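Local coordinates for time interval measuring enzyme TIME (Bombyx mori, PDB 2E47), which measures time intervals as a clock protein and, as a copper- and zinc-binding member of the Cu-Zn superoxide dismutase family, probably destroys superoxide radicals, at residues 33-44 and 93-104. Numbering follows the deposited sequence.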
ATOM      1  N   VAL A  33      -6.815  14.665  10.040  1.00 28.91           N
ATOM      2  CA  VAL A  33      -6.878  14.056   8.713  1.00 26.23           C
ATOM      3  C   VAL A  33      -8.316  13.972   8.244  1.00 24.93           C
ATOM      4  O   VAL A  33      -9.173  13.471   8.964  1.00 23.20           O
ATOM      5  CB  VAL A  33      -6.083  12.707   8.671  1.00 26.58           C
ATOM      6  CG1 VAL A  33      -6.289  11.889   7.329  1.00 24.09           C
ATOM      7  CG2 VAL A  33      -4.556  13.003   8.906  1.00 23.58           C
ATOM      8  N   HIS A  34      -8.595  14.514   7.049  1.00 24.43           N
ATOM      9  CA  HIS A  34      -9.914  14.378   6.474  1.00 23.82           C
ATOM     10  C   HIS A  34      -9.886  13.087   5.679  1.00 24.58           C
ATOM     11  O   HIS A  34      -9.103  12.933   4.706  1.00 25.35           O
ATOM     12  CB  HIS A  34     -10.204  15.583   5.572  1.00 24.81           C
ATOM     13  CG  HIS A  34     -11.622  15.687   5.143  1.00 27.16           C
ATOM     14  ND1 HIS A  34     -12.032  16.545   4.139  1.00 35.90           N
ATOM     15  CD2 HIS A  34     -12.741  15.077   5.596  1.00 29.38           C
ATOM     16  CE1 HIS A  34     -13.343  16.439   3.981  1.00 35.23           C
ATOM     17  NE2 HIS A  34     -13.799  15.559   4.859  1.00 34.25           N
ATOM     18  N   VAL A  35     -10.752  12.159   6.065  1.00 23.58           N
ATOM     19  CA  VAL A  35     -10.971  10.868   5.376  1.00 21.83           C
ATOM     20  C   VAL A  35     -12.237  10.919   4.542  1.00 22.61           C
ATOM     21  O   VAL A  35     -13.299  11.216   5.050  1.00 22.49           O
ATOM     22  CB  VAL A  35     -11.112   9.750   6.463  1.00 20.68           C
ATOM     23  CG1 VAL A  35     -11.223   8.321   5.871  1.00 20.09           C
ATOM     24  CG2 VAL A  35      -9.929   9.828   7.475  1.00 16.43           C
ATOM     25  N   GLN A  36     -12.179  10.669   3.251  1.00 23.27           N
ATOM     26  CA  GLN A  36     -13.408  10.683   2.476  1.00 25.34           C
ATOM     27  C   GLN A  36     -13.444   9.626   1.367  1.00 25.34           C
ATOM     28  O   GLN A  36     -12.421   9.153   0.910  1.00 24.99           O
ATOM     29  CB  GLN A  36     -13.706  12.097   1.917  1.00 27.43           C
ATOM     30  CG  GLN A  36     -12.506  12.969   1.651  1.00 28.76           C
ATOM     31  CD  GLN A  36     -12.806  14.351   1.039  1.00 33.22           C
ATOM     32  OE1 GLN A  36     -13.989  14.806   0.831  1.00 35.81           O
ATOM     33  NE2 GLN A  36     -11.719  15.054   0.779  1.00 37.96           N
ATOM     34  N   GLY A  37     -14.622   9.275   0.893  1.00 23.95           N
ATOM     35  CA  GLY A  37     -14.687   8.404  -0.259  1.00 22.21           C
ATOM     36  C   GLY A  37     -16.010   7.719  -0.233  1.00 22.10           C
ATOM     37  O   GLY A  37     -16.959   8.189   0.437  1.00 20.82           O
ATOM     38  N   GLY A  38     -16.071   6.583  -0.922  1.00 23.22           N
ATOM     39  CA  GLY A  38     -17.344   5.938  -1.189  1.00 22.79           C
ATOM     40  C   GLY A  38     -16.999   4.500  -1.300  1.00 23.79           C
ATOM     41  O   GLY A  38     -15.930   4.187  -1.800  1.00 25.03           O
ATOM     42  N   ILE A  39     -17.879   3.619  -0.821  1.00 22.88           N
ATOM     43  CA  ILE A  39     -17.687   2.165  -0.955  1.00 22.34           C
ATOM     44  C   ILE A  39     -19.045   1.676  -1.388  1.00 22.68           C
ATOM     45  O   ILE A  39     -20.031   2.214  -0.940  1.00 23.62           O
ATOM     46  CB  ILE A  39     -17.285   1.520   0.376  1.00 21.67           C
ATOM     47  CG1 ILE A  39     -15.993   2.156   0.924  1.00 21.79           C
ATOM     48  CG2 ILE A  39     -17.084  -0.002   0.260  1.00 20.20           C
ATOM     49  CD1 ILE A  39     -15.808   1.674   2.379  1.00 25.98           C
ATOM     50  N   THR A  40     -19.103   0.722  -2.301  1.00 23.07           N
ATOM     51  CA  THR A  40     -20.350   0.029  -2.590  1.00 25.59           C
ATOM     52  C   THR A  40     -20.207  -1.475  -2.358  1.00 23.55           C
ATOM     53  O   THR A  40     -19.119  -2.055  -2.451  1.00 23.40           O
ATOM     54  CB  THR A  40     -20.790   0.264  -4.062  1.00 27.88           C
ATOM     55  OG1 THR A  40     -19.744  -0.237  -4.909  1.00 33.48           O
ATOM     56  CG2 THR A  40     -20.899   1.732  -4.296  1.00 29.85           C
ATOM     57  N   GLY A  41     -21.308  -2.115  -2.024  1.00 23.27           N
ATOM     58  CA  GLY A  41     -21.315  -3.563  -1.946  1.00 22.27           C
ATOM     59  C   GLY A  41     -21.860  -4.171  -0.676  1.00 22.38           C
ATOM     60  O   GLY A  41     -21.882  -5.378  -0.571  1.00 22.56           O
ATOM     61  N   LEU A  42     -22.268  -3.376   0.317  1.00 21.16           N
ATOM     62  CA  LEU A  42     -22.901  -3.997   1.477  1.00 22.44           C
ATOM     63  C   LEU A  42     -24.287  -3.450   1.707  1.00 22.18           C
ATOM     64  O   LEU A  42     -24.565  -2.311   1.376  1.00 23.92           O
ATOM     65  CB  LEU A  42     -22.109  -3.798   2.748  1.00 22.00           C
ATOM     66  CG  LEU A  42     -20.748  -4.455   2.794  1.00 22.79           C
ATOM     67  CD1 LEU A  42     -19.961  -3.738   3.917  1.00 17.83           C
ATOM     68  CD2 LEU A  42     -20.866  -5.918   2.941  1.00 19.63           C
ATOM     69  N   PRO A  43     -25.150  -4.260   2.296  1.00 22.89           N
ATOM     70  CA  PRO A  43     -26.536  -3.826   2.569  1.00 23.23           C
ATOM     71  C   PRO A  43     -26.613  -2.657   3.573  1.00 23.16           C
ATOM     72  O   PRO A  43     -25.661  -2.457   4.307  1.00 24.62           O
ATOM     73  CB  PRO A  43     -27.193  -5.093   3.175  1.00 22.88           C
ATOM     74  CG  PRO A  43     -26.161  -6.055   3.465  1.00 23.76           C
ATOM     75  CD  PRO A  43     -24.882  -5.665   2.689  1.00 22.32           C
ATOM     76  N   PRO A  44     -27.755  -1.954   3.667  1.00 23.33           N
ATOM     77  CA  PRO A  44     -27.818  -0.758   4.522  1.00 23.16           C
ATOM     78  C   PRO A  44     -27.515  -1.216   5.983  1.00 22.05           C
ATOM     79  O   PRO A  44     -27.937  -2.284   6.398  1.00 21.92           O
ATOM     80  CB  PRO A  44     -29.287  -0.311   4.402  1.00 22.33           C
ATOM     81  CG  PRO A  44     -30.044  -1.652   3.975  1.00 23.43           C
ATOM     82  CD  PRO A  44     -29.056  -2.275   3.034  1.00 24.19           C
ATOM     83  N   PHE A  93     -23.830   2.225   5.280  1.00 21.83           N
ATOM     84  CA  PHE A  93     -24.323   1.966   3.924  1.00 22.48           C
ATOM     85  C   PHE A  93     -25.792   2.350   3.800  1.00 24.55           C
ATOM     86  O   PHE A  93     -26.547   2.195   4.755  1.00 23.72           O
ATOM     87  CB  PHE A  93     -24.126   0.490   3.541  1.00 20.66           C
ATOM     88  CG  PHE A  93     -22.718   0.178   3.212  1.00 21.46           C
ATOM     89  CD1 PHE A  93     -22.316   0.066   1.893  1.00 21.16           C
ATOM     90  CD2 PHE A  93     -21.752   0.073   4.244  1.00 19.24           C
ATOM     91  CE1 PHE A  93     -21.013  -0.158   1.584  1.00 20.19           C
ATOM     92  CE2 PHE A  93     -20.435  -0.214   3.947  1.00 20.90           C
ATOM     93  CZ  PHE A  93     -20.063  -0.334   2.604  1.00 20.49           C
ATOM     94  N   ASP A  94     -26.181   2.871   2.618  1.00 27.58           N
ATOM     95  CA  ASP A  94     -27.572   3.259   2.405  1.00 28.88           C
ATOM     96  C   ASP A  94     -28.307   2.119   1.762  1.00 30.38           C
ATOM     97  O   ASP A  94     -27.723   1.069   1.479  1.00 29.25           O
ATOM     98  CB  ASP A  94     -27.721   4.571   1.589  1.00 28.68           C
ATOM     99  CG  ASP A  94     -27.209   4.449   0.166  1.00 29.33           C
ATOM    100  OD1 ASP A  94     -26.817   5.464  -0.408  1.00 28.04           O
ATOM    101  OD2 ASP A  94     -27.113   3.322  -0.355  1.00 31.76           O
ATOM    102  N   GLU A  95     -29.602   2.335   1.509  1.00 33.47           N
ATOM    103  CA  GLU A  95     -30.484   1.334   0.895  1.00 35.36           C
ATOM    104  C   GLU A  95     -29.981   0.897  -0.468  1.00 35.03           C
ATOM    105  O   GLU A  95     -30.255  -0.216  -0.906  1.00 36.74           O
ATOM    106  CB  GLU A  95     -31.889   1.927   0.784  1.00 36.93           C
ATOM    107  CG  GLU A  95     -32.543   2.111   2.140  1.00 43.33           C
ATOM    108  CD  GLU A  95     -33.712   1.154   2.369  1.00 54.23           C
ATOM    109  OE1 GLU A  95     -33.477  -0.076   2.552  1.00 57.65           O
ATOM    110  OE2 GLU A  95     -34.878   1.647   2.363  1.00 57.59           O
ATOM    111  N   ASN A  96     -29.203   1.765  -1.111  1.00 34.92           N
ATOM    112  CA  ASN A  96     -28.550   1.463  -2.394  1.00 34.59           C
ATOM    113  C   ASN A  96     -27.208   0.749  -2.258  1.00 33.14           C
ATOM    114  O   ASN A  96     -26.452   0.716  -3.232  1.00 32.20           O
ATOM    115  CB  ASN A  96     -28.313   2.757  -3.201  1.00 35.21           C
ATOM    116  CG  ASN A  96     -29.604   3.555  -3.448  1.00 42.09           C
ATOM    117  OD1 ASN A  96     -30.117   4.258  -2.557  1.00 48.06           O
ATOM    118  ND2 ASN A  96     -30.114   3.470  -4.667  1.00 44.16           N
ATOM    119  N   HIS A  97     -26.889   0.194  -1.076  1.00 30.82           N
ATOM    120  CA  HIS A  97     -25.594  -0.486  -0.879  1.00 29.66           C
ATOM    121  C   HIS A  97     -24.381   0.402  -1.168  1.00 28.49           C
ATOM    122  O   HIS A  97     -23.335  -0.066  -1.626  1.00 28.37           O
ATOM    123  CB  HIS A  97     -25.531  -1.756  -1.711  1.00 30.49           C
ATOM    124  CG  HIS A  97     -26.555  -2.776  -1.320  1.00 31.83           C
ATOM    125  ND1 HIS A  97     -27.874  -2.452  -1.095  1.00 34.70           N
ATOM    126  CD2 HIS A  97     -26.456  -4.105  -1.099  1.00 33.36           C
ATOM    127  CE1 HIS A  97     -28.545  -3.537  -0.747  1.00 31.47           C
ATOM    128  NE2 HIS A  97     -27.707  -4.552  -0.729  1.00 32.03           N
ATOM    129  N   TYR A  98     -24.535   1.684  -0.891  1.00 27.24           N
ATOM    130  CA  TYR A  98     -23.498   2.658  -1.060  1.00 27.62           C
ATOM    131  C   TYR A  98     -23.174   3.380   0.278  1.00 27.65           C
ATOM    132  O   TYR A  98     -24.085   3.759   1.007  1.00 28.04           O
ATOM    133  CB  TYR A  98     -23.917   3.677  -2.102  1.00 29.32           C
ATOM    134  CG  TYR A  98     -23.056   4.895  -2.111  1.00 31.16           C
ATOM    135  CD1 TYR A  98     -21.816   4.887  -2.731  1.00 32.35           C
ATOM    136  CD2 TYR A  98     -23.480   6.073  -1.484  1.00 34.54           C
ATOM    137  CE1 TYR A  98     -21.011   6.060  -2.721  1.00 37.61           C
ATOM    138  CE2 TYR A  98     -22.680   7.227  -1.472  1.00 34.68           C
ATOM    139  CZ  TYR A  98     -21.459   7.202  -2.099  1.00 33.88           C
ATOM    140  OH  TYR A  98     -20.676   8.344  -2.087  1.00 37.50           O
ATOM    141  N   SER A  99     -21.885   3.580   0.572  1.00 25.77           N
ATOM    142  CA  SER A  99     -21.469   4.244   1.778  1.00 25.85           C
ATOM    143  C   SER A  99     -20.627   5.451   1.367  1.00 26.97           C
ATOM    144  O   SER A  99     -19.609   5.293   0.686  1.00 26.32           O
ATOM    145  CB  SER A  99     -20.575   3.375   2.616  1.00 24.21           C
ATOM    146  OG  SER A  99     -20.107   4.175   3.703  1.00 23.24           O
ATOM    147  N   ARG A 100     -21.041   6.616   1.844  1.00 27.74           N
ATOM    148  CA  ARG A 100     -20.344   7.868   1.716  1.00 30.86           C
ATOM    149  C   ARG A 100     -19.531   8.017   2.991  1.00 30.15           C
ATOM    150  O   ARG A 100     -20.092   8.059   4.065  1.00 31.43           O
ATOM    151  CB  ARG A 100     -21.388   9.019   1.650  1.00 32.61           C
ATOM    152  CG  ARG A 100     -20.974  10.250   0.823  1.00 35.84           C
ATOM    153  CD  ARG A 100     -19.797  11.037   1.338  1.00 43.28           C
ATOM    154  NE  ARG A 100     -18.729  11.074   0.318  1.00 48.37           N
ATOM    155  CZ  ARG A 100     -17.647  11.872   0.300  1.00 49.86           C
ATOM    156  NH1 ARG A 100     -16.760  11.733  -0.679  1.00 49.34           N
ATOM    157  NH2 ARG A 100     -17.425  12.783   1.233  1.00 49.87           N
ATOM    158  N   ILE A 101     -18.212   8.028   2.884  1.00 29.88           N
ATOM    159  CA  ILE A 101     -17.369   8.321   4.029  1.00 30.55           C
ATOM    160  C   ILE A 101     -16.928   9.803   4.055  1.00 30.22           C
ATOM    161  O   ILE A 101     -16.425  10.348   3.058  1.00 28.90           O
ATOM    162  CB  ILE A 101     -16.121   7.413   4.007  1.00 31.56           C
ATOM    163  CG1 ILE A 101     -16.532   5.935   4.016  1.00 31.59           C
ATOM    164  CG2 ILE A 101     -15.171   7.740   5.179  1.00 29.14           C
ATOM    165  CD1 ILE A 101     -15.352   5.069   3.554  1.00 36.73           C
ATOM    166  N   ASP A 102     -17.105  10.464   5.187  1.00 30.28           N
ATOM    167  CA  ASP A 102     -16.704  11.843   5.284  1.00 31.01           C
ATOM    168  C   ASP A 102     -16.505  12.226   6.724  1.00 31.17           C
ATOM    169  O   ASP A 102     -17.450  12.576   7.452  1.00 30.58           O
ATOM    170  CB  ASP A 102     -17.739  12.738   4.625  1.00 33.03           C
ATOM    171  CG  ASP A 102     -17.298  14.216   4.575  1.00 37.96           C
ATOM    172  OD1 ASP A 102     -18.049  15.074   4.020  1.00 43.19           O
ATOM    173  OD2 ASP A 102     -16.197  14.527   5.088  1.00 41.92           O
ATOM    174  N   LEU A 103     -15.257  12.190   7.160  1.00 29.96           N
ATOM    175  CA  LEU A 103     -15.001  12.414   8.569  1.00 28.87           C
ATOM    176  C   LEU A 103     -13.641  13.000   8.755  1.00 28.17           C
ATOM    177  O   LEU A 103     -12.763  12.898   7.879  1.00 26.01           O
ATOM    178  CB  LEU A 103     -15.134  11.135   9.378  1.00 27.52           C
ATOM    179  CG  LEU A 103     -14.095  10.045   9.059  1.00 31.00           C
ATOM    180  CD1 LEU A 103     -12.712  10.138   9.751  1.00 27.12           C
ATOM    181  CD2 LEU A 103     -14.681   8.675   9.365  1.00 34.17           C
ATOM    182  N   VAL A 104     -13.487  13.654   9.889  1.00 26.12           N
ATOM    183  CA  VAL A 104     -12.223  14.204  10.254  1.00 28.81           C
ATOM    184  C   VAL A 104     -11.766  13.423  11.481  1.00 28.95           C
ATOM    185  O   VAL A 104     -12.556  13.227  12.382  1.00 28.28           O
ATOM    186  CB  VAL A 104     -12.364  15.683  10.559  1.00 28.07           C
ATOM    187  CG1 VAL A 104     -11.080  16.231  11.130  1.00 29.30           C
ATOM    188  CG2 VAL A 104     -12.769  16.427   9.230  1.00 33.14           C
TER
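His34 and Asp102 meet on the outer face of an antiparallel strand pair. NE2 of His34 gives a nearly straight hydrogen bond (168°) to OD2 of Asp102 at 2.6 Å. It lies in the imidazole plane and on the syn side of the carboxylate, though somewhat out of the carboxylate plane; the two planes are turned 40° apart. CG lies trans to the backbone N in both residues (chi1 -169° in His34), letting ring and carboxylate reach across the strand pair to meet. CG of Gln36 covers one face of the imidazole, and Arg100 NH2 makes a long salt bridge to Asp102 OD1. Paired backbone hydrogen bonds join Val35 to Leu103, Gly37 to Ile101 and Ile39 to Ser99, and Gly41 N extends the series to His97 O. This pairs strands 33-40 and 98-105 in the Greek-key beta-barrel of Cu-Zn superoxide dismutases, with strand 20-27 flanking 33-40 on its other side. Apolar groups fill the inner face: Val35 CG2 lies beside Leu103 CD1 at 3.6 Å, and the CD1 methyls of Ile39 and Ile101 touch at the same distance. Phe93 is sandwiched between Leu42 CB, 3.8 Å from its ring centroid, and Ser99 CB over the opposite face, while Tyr47 meets the ring nearly at right angles. At the type I turn from Asp94 to His97, Pro43 CA sits over one face of the His97 imidazole, 3.7 Å from its centroid; His97 ND1 hydrogen-bonds to Glu95 O from above the carbonyl plane. Alanine at His97 would probably strip Pro43 of this cover and leave Glu95 O without its imidazole donor.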